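Putative TIM-barrel metal-dependent hydrolase (Mycobacterium avium subsp. paratuberculosis S397, PDB 4DZI) is probably a TIM-barrel amidohydrolase that uses a two-metal centre, here occupied by cadmium, to hydrolyse a substrate that has not been established. Local coordinates at residues 8-13 with 117-122; 134-139 with 170-175; 154-159 with 187-192; 205-210 with 272-277; 337-342 with 371-376. All blocks are in the same frame, centred on the assembly; numbering follows the deposited sequence.

In the fold
Of the five, only interaction 1 holds a metal ligand, at the presumed active site: it pairs two parallel strands, and its Asp-13 binds one of the two cadmium ions. Interaction 3 borders it, with centres about 13 Å apart, and Phe-119 CD2 lies 3.5 Å from Leu-191 CD2. Interactions 2 and 3 alternate along the chain, because helices 136-153 and 174-186 run between their segments, and the centres lie about 23 Å apart. Arg-206 ties interaction 4 to interaction 2, its NH2 lying 2.8 Å from Ala-172 O in a probable hydrogen bond. Interaction 5 is remote, its centre about 20 Å from that of interaction 1 and about 40 Å from that of interaction 2.

Interaction 1. Residues 8-13 with 117-122; sequences RVIDVD and TAFMLP. With CD (cadmium ion), chain Q.
Val-12 and Phe-119 lie side by side and point the same way, the valine placed over one face of the ring. Val-12 CA stands 3.9 Å from the centroid of the Phe-119 ring in a CH-pi contact, offset toward the rim, while Val-12 CB reaches within 3.5 Å of Phe-119 CD2. With CG1 beside its own backbone N (chi1 -53°), Val-12 extends this cover to CE2 and CZ. Two residues back, Ile-10 and Thr-117 share the same face of the sheet, also alongside each other, with Ile-10 CD1 3.8 Å from Thr-117 CB; Thr-117 OG1 bonds to the carbonyl of His-161. Beneath these side chains the strands run parallel, joined by Asp-11 N to Thr-117 O at 3.0 Å and by Phe-119 N to Asp-11 O at 2.9 Å. Leu-121 instead crosses Asp-13 at about a right angle, bringing its CD1 within 3.7 Å of Asp-13 OD1. Asp-11 OD1 accepts from Asp-13 N in an Asx turn, and its OD2 bonds to Ser-355. Asp-13 grips cadmium unevenly, OD1 at 2.2 Å and OD2 at 2.6 Å, beside His-15, His-230, Glu-293 and Asp-356. The chemistry thus combines a hydrogen-bonded parallel strand pair, with its apolar Val-12/Phe-119 contact, and a chelating carboxylate at the C-terminal end, where TIM-barrel hydrolases carry their metal ligands.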
# COMPACT_ATOMS: atom_id res chain seq x y z
N ARG C 8 -26.09 27.01 -9.02
CA ARG C 8 -24.69 27.21 -8.57
C ARG C 8 -24.22 25.90 -7.97
O ARG C 8 -25.00 25.15 -7.46
CB ARG C 8 -24.58 28.33 -7.54
CG ARG C 8 -24.96 29.70 -8.11
CD ARG C 8 -25.35 30.66 -6.98
NE ARG C 8 -26.58 30.22 -6.31
CZ ARG C 8 -27.04 30.75 -5.18
NH1 ARG C 8 -28.17 30.30 -4.61
NH2 ARG C 8 -26.35 31.72 -4.60
N VAL C 9 -22.91 25.68 -8.01
CA VAL C 9 -22.37 24.43 -7.48
C VAL C 9 -21.74 24.64 -6.12
O VAL C 9 -21.50 25.77 -5.69
CB VAL C 9 -21.37 23.80 -8.47
CG1 VAL C 9 -22.06 23.55 -9.81
CG2 VAL C 9 -20.14 24.68 -8.66
N ILE C 10 -21.46 23.53 -5.42
CA ILE C 10 -20.77 23.58 -4.14
C ILE C 10 -19.47 22.79 -4.39
O ILE C 10 -19.54 21.61 -4.68
CB ILE C 10 -21.59 22.88 -3.04
CG1 ILE C 10 -23.01 23.46 -2.96
CG2 ILE C 10 -20.83 22.91 -1.70
CD1 ILE C 10 -23.08 24.87 -2.45
N ASP C 11 -18.33 23.45 -4.34
CA ASP C 11 -17.02 22.85 -4.70
C ASP C 11 -16.32 22.46 -3.41
O ASP C 11 -15.95 23.34 -2.61
CB ASP C 11 -16.21 23.92 -5.45
CG ASP C 11 -15.00 23.34 -6.16
OD1 ASP C 11 -14.47 22.33 -5.67
OD2 ASP C 11 -14.56 23.92 -7.19
N VAL C 12 -16.13 21.15 -3.16
CA VAL C 12 -15.55 20.74 -1.88
C VAL C 12 -14.01 20.77 -1.86
O VAL C 12 -13.39 20.42 -0.86
CB VAL C 12 -16.06 19.36 -1.40
CG1 VAL C 12 -17.62 19.32 -1.40
CG2 VAL C 12 -15.50 18.22 -2.24
N ASP C 13 -13.40 21.20 -2.96
CA ASP C 13 -11.93 21.24 -2.98
C ASP C 13 -11.47 22.50 -3.67
O ASP C 13 -11.33 22.55 -4.89
CB ASP C 13 -11.34 20.05 -3.73
CG ASP C 13 -9.85 19.92 -3.51
OD1 ASP C 13 -9.24 20.80 -2.84
OD2 ASP C 13 -9.30 18.93 -4.05
N THR C 117 -20.73 27.94 -2.85
CA THR C 117 -19.91 27.76 -1.65
C THR C 117 -18.69 26.93 -2.03
O THR C 117 -18.84 25.97 -2.76
CB THR C 117 -20.69 27.04 -0.51
OG1 THR C 117 -21.85 27.83 -0.16
CG2 THR C 117 -19.84 26.86 0.76
N ALA C 118 -17.52 27.35 -1.58
CA ALA C 118 -16.28 26.61 -1.81
C ALA C 118 -15.75 26.18 -0.46
O ALA C 118 -15.76 26.99 0.48
CB ALA C 118 -15.27 27.52 -2.48
N PHE C 119 -15.22 24.95 -0.36
CA PHE C 119 -14.45 24.54 0.84
C PHE C 119 -13.04 25.05 0.58
O PHE C 119 -12.47 24.74 -0.45
CB PHE C 119 -14.43 23.02 1.01
CG PHE C 119 -15.77 22.40 1.33
CD1 PHE C 119 -16.96 23.11 1.24
CD2 PHE C 119 -15.81 21.06 1.69
CE1 PHE C 119 -18.18 22.48 1.54
CE2 PHE C 119 -17.00 20.43 1.99
CZ PHE C 119 -18.19 21.14 1.92
N MET C 120 -12.49 25.86 1.48
CA MET C 120 -11.19 26.51 1.25
C MET C 120 -10.16 25.81 2.14
O MET C 120 -10.30 25.79 3.38
CB MET C 120 -11.24 28.01 1.56
CG MET C 120 -11.95 28.83 0.47
SD MET C 120 -11.08 28.88 -1.13
CE MET C 120 -9.59 29.70 -0.62
N LEU C 121 -9.16 25.21 1.50
CA LEU C 121 -8.30 24.24 2.16
C LEU C 121 -6.85 24.69 1.98
O LEU C 121 -6.54 25.39 1.03
CB LEU C 121 -8.49 22.84 1.50
CG LEU C 121 -9.97 22.44 1.39
CD1 LEU C 121 -10.10 21.09 0.72
CD2 LEU C 121 -10.61 22.34 2.76
N PRO C 122 -5.96 24.28 2.89
CA PRO C 122 -4.60 24.77 2.89
C PRO C 122 -3.76 24.20 1.75
O PRO C 122 -4.10 23.17 1.14
CB PRO C 122 -4.01 24.26 4.23
CG PRO C 122 -5.14 23.68 5.00
CD PRO C 122 -6.15 23.26 3.94
CD CD Q . -7.19 19.96 -3.00

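Interaction 2. Residues 134-139 with 170-175; sequences HDIEAT and SLADPT
Ile-136 meets Ala-172 with both of its methyl groups. Ile-136 CD1 comes within 3.7 Å of Ala-172 CB, and Ile-136 CG2 fits against the backbone of the same residue, 3.7 Å from Ala-172 O and 3.9 Å from Asp-173 CB. The first torsion puts CG2 anti to the isoleucine N and CG1 beside it (chi1 -54°), and chi2 of -69° swings CD1 to the alanine. A turn further along helix 136-153, Thr-139 repeats the gesture with its methyl: CG2 sits 3.4 Å from Ser-170 OG, so carbon rather than hydroxyl faces the other segment. Met-140 of the same helix widens the patch, touching Ser-170, Ala-172 and Asp-173.

The next shell is polar. Ser-170 OG takes a hydrogen bond from Ala-172 N at 3.0 Å, an ST turn that holds the loop folded with the alanine methyl facing the isoleucine. Asp-135 N-caps helix 136-153, its OD1 accepting from Ala-138 N at 3.0 Å from above the carboxylate plane. Asp-173 also occupies an N-cap position, its OD1 accepting a weak bond from Thr-175 N and another from Arg-176 N. Farther out, Arg-34 forms salt bridges with Asp-135 and Glu-137.

No hydrogen bond crosses between the segments. The start of helix 136-153 therefore packs on the loop leading into helix 174-186, mostly through methyl groups, while the carboxylates bond within their own segments or to outside partners; the partial positive charge at each helix end would be expected to favour the ionised form of its cap.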
# COMPACT_ATOMS: atom_id res chain seq x y z
N HIS C 134 7.76 15.30 15.70
CA HIS C 134 8.61 15.00 16.87
C HIS C 134 8.50 16.05 17.94
O HIS C 134 9.24 16.02 18.93
CB HIS C 134 10.07 14.85 16.42
CG HIS C 134 10.28 13.84 15.33
ND1 HIS C 134 10.14 12.51 15.53
CD2 HIS C 134 10.61 14.00 13.98
CE1 HIS C 134 10.38 11.84 14.37
NE2 HIS C 134 10.66 12.76 13.42
N ASP C 135 7.62 17.03 17.76
CA ASP C 135 7.49 18.10 18.75
C ASP C 135 6.00 18.33 18.92
O ASP C 135 5.41 19.18 18.25
CB ASP C 135 8.22 19.36 18.30
CG ASP C 135 8.28 20.44 19.40
OD1 ASP C 135 7.44 20.36 20.34
OD2 ASP C 135 9.13 21.36 19.32
N ILE C 136 5.40 17.57 19.84
CA ILE C 136 3.96 17.62 20.07
C ILE C 136 3.48 19.01 20.53
O ILE C 136 2.47 19.54 20.04
CB ILE C 136 3.55 16.59 21.13
CG1 ILE C 136 4.04 15.19 20.75
CG2 ILE C 136 2.04 16.61 21.38
CD1 ILE C 136 3.34 14.61 19.55
N GLU C 137 4.21 19.64 21.43
CA GLU C 137 3.80 20.99 21.86
C GLU C 137 3.87 21.99 20.71
O GLU C 137 3.00 22.85 20.59
CB GLU C 137 4.67 21.48 23.03
CG GLU C 137 4.40 20.75 24.33
CD GLU C 137 5.21 21.28 25.50
OE1 GLU C 137 6.37 21.72 25.30
OE2 GLU C 137 4.68 21.27 26.63
N ALA C 138 4.92 21.93 19.89
CA ALA C 138 5.04 22.87 18.75
C ALA C 138 3.93 22.58 17.73
O ALA C 138 3.42 23.49 17.09
CB ALA C 138 6.41 22.77 18.09
N THR C 139 3.58 21.30 17.56
CA THR C 139 2.46 20.92 16.68
C THR C 139 1.17 21.61 17.10
O THR C 139 0.52 22.28 16.28
CB THR C 139 2.21 19.39 16.68
OG1 THR C 139 3.30 18.73 16.03
CG2 THR C 139 0.93 19.04 15.92
N SER C 170 -5.12 18.79 15.09
CA SER C 170 -4.17 17.71 15.35
C SER C 170 -4.60 16.98 16.60
O SER C 170 -4.92 17.59 17.64
CB SER C 170 -2.75 18.23 15.57
OG SER C 170 -1.89 17.15 15.98
N LEU C 171 -4.58 15.65 16.53
CA LEU C 171 -4.85 14.83 17.70
C LEU C 171 -3.56 14.48 18.48
O LEU C 171 -3.62 13.60 19.36
CB LEU C 171 -5.51 13.52 17.26
CG LEU C 171 -6.93 13.71 16.72
CD1 LEU C 171 -7.46 12.47 16.03
CD2 LEU C 171 -7.82 14.12 17.87
N ALA C 172 -2.44 15.14 18.20
CA ALA C 172 -1.15 14.76 18.78
C ALA C 172 -1.18 14.81 20.30
O ALA C 172 -0.58 13.98 20.96
CB ALA C 172 0.01 15.59 18.22
N ASP C 173 -1.87 15.80 20.85
CA ASP C 173 -2.14 15.85 22.30
C ASP C 173 -3.65 15.86 22.42
O ASP C 173 -4.30 16.88 22.12
CB ASP C 173 -1.55 17.15 22.85
CG ASP C 173 -1.90 17.40 24.33
OD1 ASP C 173 -2.96 16.95 24.81
OD2 ASP C 173 -1.11 18.09 24.99
N PRO C 174 -4.26 14.72 22.81
CA PRO C 174 -5.70 14.67 22.63
C PRO C 174 -6.51 15.58 23.55
O PRO C 174 -7.64 15.92 23.21
CB PRO C 174 -6.05 13.21 22.92
CG PRO C 174 -4.82 12.46 22.57
CD PRO C 174 -3.68 13.37 22.98
N THR C 175 -5.95 15.96 24.70
CA THR C 175 -6.64 16.89 25.60
C THR C 175 -6.62 18.28 25.00
O THR C 175 -7.66 18.96 24.95
CB THR C 175 -5.93 16.94 26.95
OG1 THR C 175 -6.11 15.68 27.59
CG2 THR C 175 -6.50 18.04 27.82

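Interaction 3. Residues 154-159 with 187-192; sequences WGFDRP and RGAKLV
Lys-190 doubles back on its own segment so that one ammonium group serves both sides of the contact. Bends at chi2 (-58°) and chi4 bring Lys-190 NZ to 2.9 Å from Gly-188 O, two residues earlier, and to 2.8 Å from Asp-157 OD2 in the facing segment, where it forms a salt bridge. The lysine comes to the anti lone pair of OD2, the one turned away from OD1; OD1 accepts from His-161 ND1 instead. Two basic partners thus hold the carboxylate by its separate oxygens and limit its rotation. Asp-157 CB also packs on Gly-188 O at 3.7 Å, so the aspartate and the lysine converge on the same carbonyl.

Beside this polar cluster, Phe-156 carries the apolar part. Phe-156 CB lies 3.8 Å from Ala-189 CA, and farther along the side chain CD2 stands 3.6 Å from Arg-187 CB. The guanidinium of Arg-187 leads away to a salt bridge with Asp-151, whose other oxygen accepts from Phe-156 N. A water donates to Phe-156 O at 2.8 Å and accepts from Lys-190 N, bridging the two backbones in the absence of a direct hydrogen bond between them.

Gly-188, with phi of 91°, is the C-prime residue of the Schellman motif that ends helix 174-186. The contact joins two helix-to-strand loops through a salt bridge, a bridging water and the packing of Phe-156; a lysine bonded to a carboxylate and a carbonyl should remain protonated, and the carboxylate ionised.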
# COMPACT_ATOMS: atom_id res chain seq x y z
N TRP C 154 -9.67 34.36 6.02
CA TRP C 154 -10.70 33.63 5.26
C TRP C 154 -12.00 33.50 6.02
O TRP C 154 -13.06 33.72 5.41
CB TRP C 154 -10.17 32.25 4.78
CG TRP C 154 -9.14 32.45 3.69
CD1 TRP C 154 -7.75 32.43 3.82
CD2 TRP C 154 -9.39 32.78 2.29
NE1 TRP C 154 -7.15 32.73 2.62
CE2 TRP C 154 -8.09 32.94 1.66
CE3 TRP C 154 -10.55 32.98 1.51
CZ2 TRP C 154 -7.96 33.27 0.33
CZ3 TRP C 154 -10.41 33.29 0.17
CH2 TRP C 154 -9.15 33.45 -0.42
N GLY C 155 -11.94 33.20 7.31
CA GLY C 155 -13.12 33.00 8.14
C GLY C 155 -13.63 31.57 8.00
O GLY C 155 -13.87 31.11 6.88
N PHE C 156 -13.76 30.89 9.13
CA PHE C 156 -14.26 29.53 9.09
C PHE C 156 -15.61 29.45 8.36
O PHE C 156 -15.85 28.53 7.54
CB PHE C 156 -14.36 28.91 10.48
CG PHE C 156 -13.07 28.92 11.26
CD1 PHE C 156 -11.84 28.87 10.63
CD2 PHE C 156 -13.11 28.92 12.65
CE1 PHE C 156 -10.66 28.85 11.38
CE2 PHE C 156 -11.94 28.89 13.41
CZ PHE C 156 -10.71 28.86 12.77
N ASP C 157 -16.52 30.41 8.64
CA ASP C 157 -17.76 30.47 7.89
C ASP C 157 -18.49 31.80 8.13
O ASP C 157 -19.38 31.91 8.99
CB ASP C 157 -18.67 29.27 8.20
CG ASP C 157 -20.02 29.35 7.49
OD1 ASP C 157 -20.12 29.94 6.37
OD2 ASP C 157 -20.99 28.80 8.06
N ARG C 158 -18.07 32.81 7.37
CA ARG C 158 -18.63 34.17 7.52
C ARG C 158 -20.10 34.17 7.11
O ARG C 158 -20.55 33.34 6.36
CB ARG C 158 -17.84 35.14 6.65
CG ARG C 158 -16.36 35.22 6.97
CD ARG C 158 -16.02 36.27 8.02
NE ARG C 158 -14.59 36.23 8.35
CZ ARG C 158 -13.62 36.81 7.66
NH1 ARG C 158 -13.89 37.49 6.55
NH2 ARG C 158 -12.36 36.69 8.06
N PRO C 159 -20.86 35.16 7.59
CA PRO C 159 -22.31 35.13 7.36
C PRO C 159 -22.80 35.02 5.90
O PRO C 159 -23.92 34.55 5.70
CB PRO C 159 -22.77 36.45 7.98
CG PRO C 159 -21.78 36.68 9.09
CD PRO C 159 -20.46 36.21 8.52
N ARG C 187 -16.09 29.29 16.95
CA ARG C 187 -15.96 30.28 15.89
C ARG C 187 -16.74 29.91 14.61
O ARG C 187 -16.61 30.56 13.59
CB ARG C 187 -14.48 30.51 15.55
CG ARG C 187 -13.67 31.24 16.62
CD ARG C 187 -13.46 32.71 16.25
NE ARG C 187 -12.54 33.40 17.16
CZ ARG C 187 -11.29 33.79 16.89
NH1 ARG C 187 -10.58 34.42 17.83
NH2 ARG C 187 -10.72 33.57 15.70
N GLY C 188 -17.56 28.87 14.68
CA GLY C 188 -18.44 28.56 13.58
C GLY C 188 -17.91 27.61 12.51
O GLY C 188 -18.53 27.46 11.48
N ALA C 189 -16.80 26.92 12.76
CA ALA C 189 -16.32 25.96 11.76
C ALA C 189 -17.38 24.91 11.42
O ALA C 189 -18.06 24.40 12.31
CB ALA C 189 -15.05 25.27 12.26
N LYS C 190 -17.46 24.57 10.14
CA LYS C 190 -18.45 23.62 9.64
C LYS C 190 -17.78 22.34 9.11
O LYS C 190 -18.47 21.37 8.74
CB LYS C 190 -19.29 24.26 8.52
CG LYS C 190 -20.04 25.52 8.94
CD LYS C 190 -20.96 25.26 10.11
CE LYS C 190 -21.95 26.43 10.29
NZ LYS C 190 -21.25 27.71 10.60
N LEU C 191 -16.45 22.38 9.02
CA LEU C 191 -15.65 21.24 8.52
C LEU C 191 -14.29 21.39 9.20
O LEU C 191 -13.79 22.53 9.32
CB LEU C 191 -15.48 21.31 6.98
CG LEU C 191 -14.55 20.27 6.32
CD1 LEU C 191 -15.06 18.84 6.48
CD2 LEU C 191 -14.40 20.60 4.84
N VAL C 192 -13.70 20.30 9.70
CA VAL C 192 -12.34 20.40 10.23
C VAL C 192 -11.46 19.40 9.47
O VAL C 192 -11.95 18.34 9.04
CB VAL C 192 -12.25 20.11 11.74
CG1 VAL C 192 -13.24 20.98 12.51
CG2 VAL C 192 -12.49 18.64 12.01
O HOH W 1 -15.41 25.96 8.58

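Interaction 4. Residues 205-210 with 272-277; sequences PRSLGD and MASMIV
Ser-274 OG stands beside the flat peptide unit that links Ser-207 to Leu-208, the planar group of this contact, since no ring from either segment takes part. It lies 2.9 Å from Leu-208 N, toward the nitrogen end of that unit but tilted out of its plane, on the same side as Ser-207 OG. The two serine hydroxyls are 2.7 Å apart and hydrogen-bonded. Both have OG anti to the backbone N (chi1 172° in each), which reaches each oxygen out from its own chain toward the other. Ser-207 OG has further partners: it accepts from Gly-209 N at 3.1 Å in an ST turn, and it bonds to His-278 ND1.

Carbon and sulfur contacts flank the pair. Leu-208 CB comes within 3.5 Å of Ser-274 OG and 3.7 Å of Met-275 SD, the sulfur being carried there by a side chain bent at chi2 and chi3. Gly-209 passes close to the helix backbone, its CA 5.2 Å from Met-275 CA, within a type I turn closed by Asp-210 N to Ser-207 O. Trp-243 of the second subunit packs on both Leu-208 and Ser-274, placing the contact at the subunit interface. Chemically, the buried serine pair and the Ser-207 to His-278 bond join the loop before helix 214-223 to helix 266-277 and the residue just after it, while Gly-209 N ties the same hydroxyl into the loop.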
# COMPACT_ATOMS: atom_id res chain seq x y z
N PRO C 205 3.56 6.61 17.96
CA PRO C 205 2.42 7.09 17.17
C PRO C 205 1.13 6.34 17.51
O PRO C 205 1.18 5.24 18.05
CB PRO C 205 2.82 6.79 15.72
CG PRO C 205 3.92 5.77 15.80
CD PRO C 205 4.57 5.89 17.15
N ARG C 206 -0.02 6.93 17.18
CA ARG C 206 -1.32 6.31 17.45
C ARG C 206 -2.19 6.15 16.19
O ARG C 206 -2.10 6.91 15.21
CB ARG C 206 -2.12 7.10 18.51
CG ARG C 206 -1.50 7.18 19.90
CD ARG C 206 -2.46 7.90 20.83
NE ARG C 206 -2.59 9.35 20.55
CZ ARG C 206 -1.68 10.28 20.87
NH1 ARG C 206 -0.51 9.96 21.43
NH2 ARG C 206 -1.91 11.56 20.57
N SER C 207 -3.03 5.12 16.20
CA SER C 207 -4.11 4.95 15.24
C SER C 207 -5.09 6.12 15.39
O SER C 207 -5.28 6.63 16.49
CB SER C 207 -4.83 3.64 15.58
OG SER C 207 -5.99 3.49 14.81
N LEU C 208 -5.72 6.53 14.29
CA LEU C 208 -6.78 7.54 14.36
C LEU C 208 -7.90 7.07 15.29
O LEU C 208 -8.54 7.88 15.95
CB LEU C 208 -7.32 7.84 12.96
CG LEU C 208 -6.36 8.78 12.20
CD1 LEU C 208 -6.62 8.70 10.70
CD2 LEU C 208 -6.56 10.22 12.68
N GLY C 209 -8.09 5.76 15.36
CA GLY C 209 -9.10 5.13 16.25
C GLY C 209 -8.67 4.77 17.67
O GLY C 209 -9.40 4.03 18.33
N ASP C 210 -7.53 5.27 18.12
CA ASP C 210 -7.12 5.17 19.52
C ASP C 210 -8.23 5.68 20.44
O ASP C 210 -8.83 6.71 20.18
CB ASP C 210 -5.84 5.95 19.77
CG ASP C 210 -5.17 5.53 21.07
OD1 ASP C 210 -5.53 6.10 22.13
OD2 ASP C 210 -4.29 4.64 21.01
N MET C 272 -8.51 5.44 6.35
CA MET C 272 -9.88 4.97 6.45
C MET C 272 -9.91 3.60 7.12
O MET C 272 -10.80 3.34 7.90
CB MET C 272 -10.56 4.96 5.09
CG MET C 272 -10.81 6.35 4.50
SD MET C 272 -11.93 7.23 5.61
CE MET C 272 -12.02 8.83 4.78
N ALA C 273 -8.90 2.77 6.86
CA ALA C 273 -8.79 1.50 7.60
C ALA C 273 -8.67 1.75 9.10
O ALA C 273 -9.32 1.06 9.91
CB ALA C 273 -7.61 0.68 7.10
N SER C 274 -7.78 2.66 9.49
CA SER C 274 -7.60 2.98 10.89
C SER C 274 -8.90 3.42 11.52
O SER C 274 -9.27 2.95 12.60
CB SER C 274 -6.52 4.06 11.01
OG SER C 274 -6.45 4.53 12.34
N MET C 275 -9.59 4.36 10.86
CA MET C 275 -10.87 4.85 11.38
C MET C 275 -11.88 3.74 11.54
O MET C 275 -12.55 3.63 12.59
CB MET C 275 -11.45 5.92 10.44
CG MET C 275 -10.61 7.19 10.41
SD MET C 275 -10.78 8.26 11.86
CE MET C 275 -12.45 8.85 11.66
N ILE C 276 -12.03 2.94 10.50
CA ILE C 276 -13.09 1.94 10.49
C ILE C 276 -12.76 0.76 11.38
O ILE C 276 -13.57 0.39 12.25
CB ILE C 276 -13.42 1.43 9.08
CG1 ILE C 276 -14.00 2.59 8.23
CG2 ILE C 276 -14.46 0.31 9.14
CD1 ILE C 276 -14.03 2.33 6.74
N VAL C 277 -11.60 0.14 11.14
CA VAL C 277 -11.24 -1.10 11.87
C VAL C 277 -11.16 -0.87 13.37
O VAL C 277 -11.58 -1.73 14.16
CB VAL C 277 -9.92 -1.69 11.33
CG1 VAL C 277 -9.41 -2.81 12.23
CG2 VAL C 277 -10.12 -2.18 9.90

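Interaction 5. Residues 337-342 with 371-376; sequences DDLPEL and AELKGF
Leu-339 reaches from the first turn of helix 339-346 to the loop at 371-376, and its CB and its CD1 have different neighbours. CB begins against an aromatic ring, Leu-339 CB lying 3.8 Å from Phe-376 CE2. CD1 lies anti to CA (chi2 179°), extended toward the loop, where Leu-339 CD1 is 3.7 Å from Leu-373 CD2. The same methyl, Leu-339 CD1, also stands 3.7 Å from the backbone oxygen Glu-372 O. Pro-333 packs against the same leucine. The phenylalanine presents an edge to the helix backbone, with Leu-339 O near the ring plane and 3.6 Å from Phe-376 CZ, while Pro-340 CD stands 4.2 Å from Phe-376 CE2.

Asp-338 N-caps the helix, its OD1 accepting from Glu-341 N. On the other side a type I turn spans Leu-373 to Phe-376, and the ends of both side chains come near Leu-339. Leu-373 and Phe-376 also rest on Ile-381 of helix 378-393. The start of helix 339-346 thus packs on the loop leading into helix 378-393, a largely apolar joint in the outer part of the TIM-barrel fold.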
# COMPACT_ATOMS: atom_id res chain seq x y z
N ASP C 337 -11.50 8.91 -12.57
CA ASP C 337 -12.07 7.74 -11.95
C ASP C 337 -13.34 7.24 -12.65
O ASP C 337 -14.09 8.02 -13.26
CB ASP C 337 -12.36 8.03 -10.46
CG ASP C 337 -11.11 8.26 -9.64
OD1 ASP C 337 -9.97 8.07 -10.14
OD2 ASP C 337 -11.26 8.63 -8.45
N ASP C 338 -13.58 5.94 -12.58
CA ASP C 338 -14.81 5.37 -13.13
C ASP C 338 -16.00 5.72 -12.21
O ASP C 338 -16.27 5.05 -11.19
CB ASP C 338 -14.62 3.86 -13.24
CG ASP C 338 -15.79 3.15 -13.91
OD1 ASP C 338 -16.90 3.72 -13.98
OD2 ASP C 338 -15.60 2.01 -14.35
N LEU C 339 -16.71 6.80 -12.55
CA LEU C 339 -17.73 7.35 -11.64
C LEU C 339 -19.03 6.52 -11.55
O LEU C 339 -19.57 6.32 -10.46
CB LEU C 339 -17.99 8.84 -11.93
CG LEU C 339 -16.72 9.68 -11.80
CD1 LEU C 339 -17.01 11.14 -12.13
CD2 LEU C 339 -16.08 9.57 -10.42
N PRO C 340 -19.51 6.00 -12.69
CA PRO C 340 -20.60 5.02 -12.65
C PRO C 340 -20.26 3.85 -11.74
O PRO C 340 -21.07 3.42 -10.92
CB PRO C 340 -20.72 4.57 -14.11
CG PRO C 340 -20.27 5.76 -14.89
CD PRO C 340 -19.15 6.37 -14.08
N GLU C 341 -19.05 3.31 -11.85
CA GLU C 341 -18.68 2.20 -10.99
C GLU C 341 -18.62 2.63 -9.54
O GLU C 341 -19.09 1.93 -8.66
CB GLU C 341 -17.33 1.59 -11.42
CG GLU C 341 -16.78 0.55 -10.46
CD GLU C 341 -17.56 -0.75 -10.47
OE1 GLU C 341 -18.25 -1.03 -11.48
OE2 GLU C 341 -17.49 -1.51 -9.48
N LEU C 342 -18.03 3.81 -9.28
CA LEU C 342 -17.96 4.28 -7.91
C LEU C 342 -19.37 4.37 -7.32
O LEU C 342 -19.58 4.03 -6.17
CB LEU C 342 -17.27 5.68 -7.85
CG LEU C 342 -17.02 6.26 -6.44
CD1 LEU C 342 -16.18 5.33 -5.57
CD2 LEU C 342 -16.37 7.63 -6.55
N ALA C 371 -18.33 17.30 -17.41
CA ALA C 371 -17.94 16.52 -18.58
C ALA C 371 -17.74 15.04 -18.20
O ALA C 371 -17.91 14.16 -19.06
CB ALA C 371 -16.67 17.09 -19.24
N GLU C 372 -17.41 14.77 -16.93
CA GLU C 372 -17.18 13.40 -16.43
C GLU C 372 -18.45 12.70 -15.98
O GLU C 372 -18.39 11.55 -15.53
CB GLU C 372 -16.19 13.41 -15.26
CG GLU C 372 -14.98 14.32 -15.43
CD GLU C 372 -14.25 14.03 -16.73
OE1 GLU C 372 -14.43 12.93 -17.28
OE2 GLU C 372 -13.52 14.91 -17.20
N LEU C 373 -19.60 13.39 -16.07
CA LEU C 373 -20.85 12.87 -15.51
C LEU C 373 -21.90 12.49 -16.57
O LEU C 373 -23.08 12.32 -16.25
CB LEU C 373 -21.44 13.91 -14.53
CG LEU C 373 -20.51 14.26 -13.35
CD1 LEU C 373 -21.16 15.30 -12.44
CD2 LEU C 373 -20.21 13.01 -12.53
N LYS C 374 -21.49 12.36 -17.82
CA LYS C 374 -22.45 12.03 -18.87
C LYS C 374 -23.16 10.68 -18.59
O LYS C 374 -24.21 10.40 -19.15
CB LYS C 374 -21.79 12.05 -20.24
CG LYS C 374 -21.20 13.40 -20.62
CD LYS C 374 -20.35 13.28 -21.89
CE LYS C 374 -19.30 14.39 -21.99
NZ LYS C 374 -19.89 15.73 -22.29
N GLY C 375 -22.61 9.87 -17.70
CA GLY C 375 -23.30 8.63 -17.35
C GLY C 375 -24.41 8.74 -16.30
O GLY C 375 -24.86 7.73 -15.77
N PHE C 376 -24.85 9.95 -15.99
CA PHE C 376 -25.76 10.15 -14.86
C PHE C 376 -26.99 10.95 -15.28
O PHE C 376 -26.88 11.81 -16.13
CB PHE C 376 -25.02 10.93 -13.77
CG PHE C 376 -24.00 10.11 -13.03
CD1 PHE C 376 -24.39 9.34 -11.94
CD2 PHE C 376 -22.66 10.13 -13.41
CE1 PHE C 376 -23.45 8.57 -11.25
CE2 PHE C 376 -21.72 9.36 -12.72
CZ PHE C 376 -22.13 8.59 -11.65
O HOH W 2 -16.50 9.38 -15.36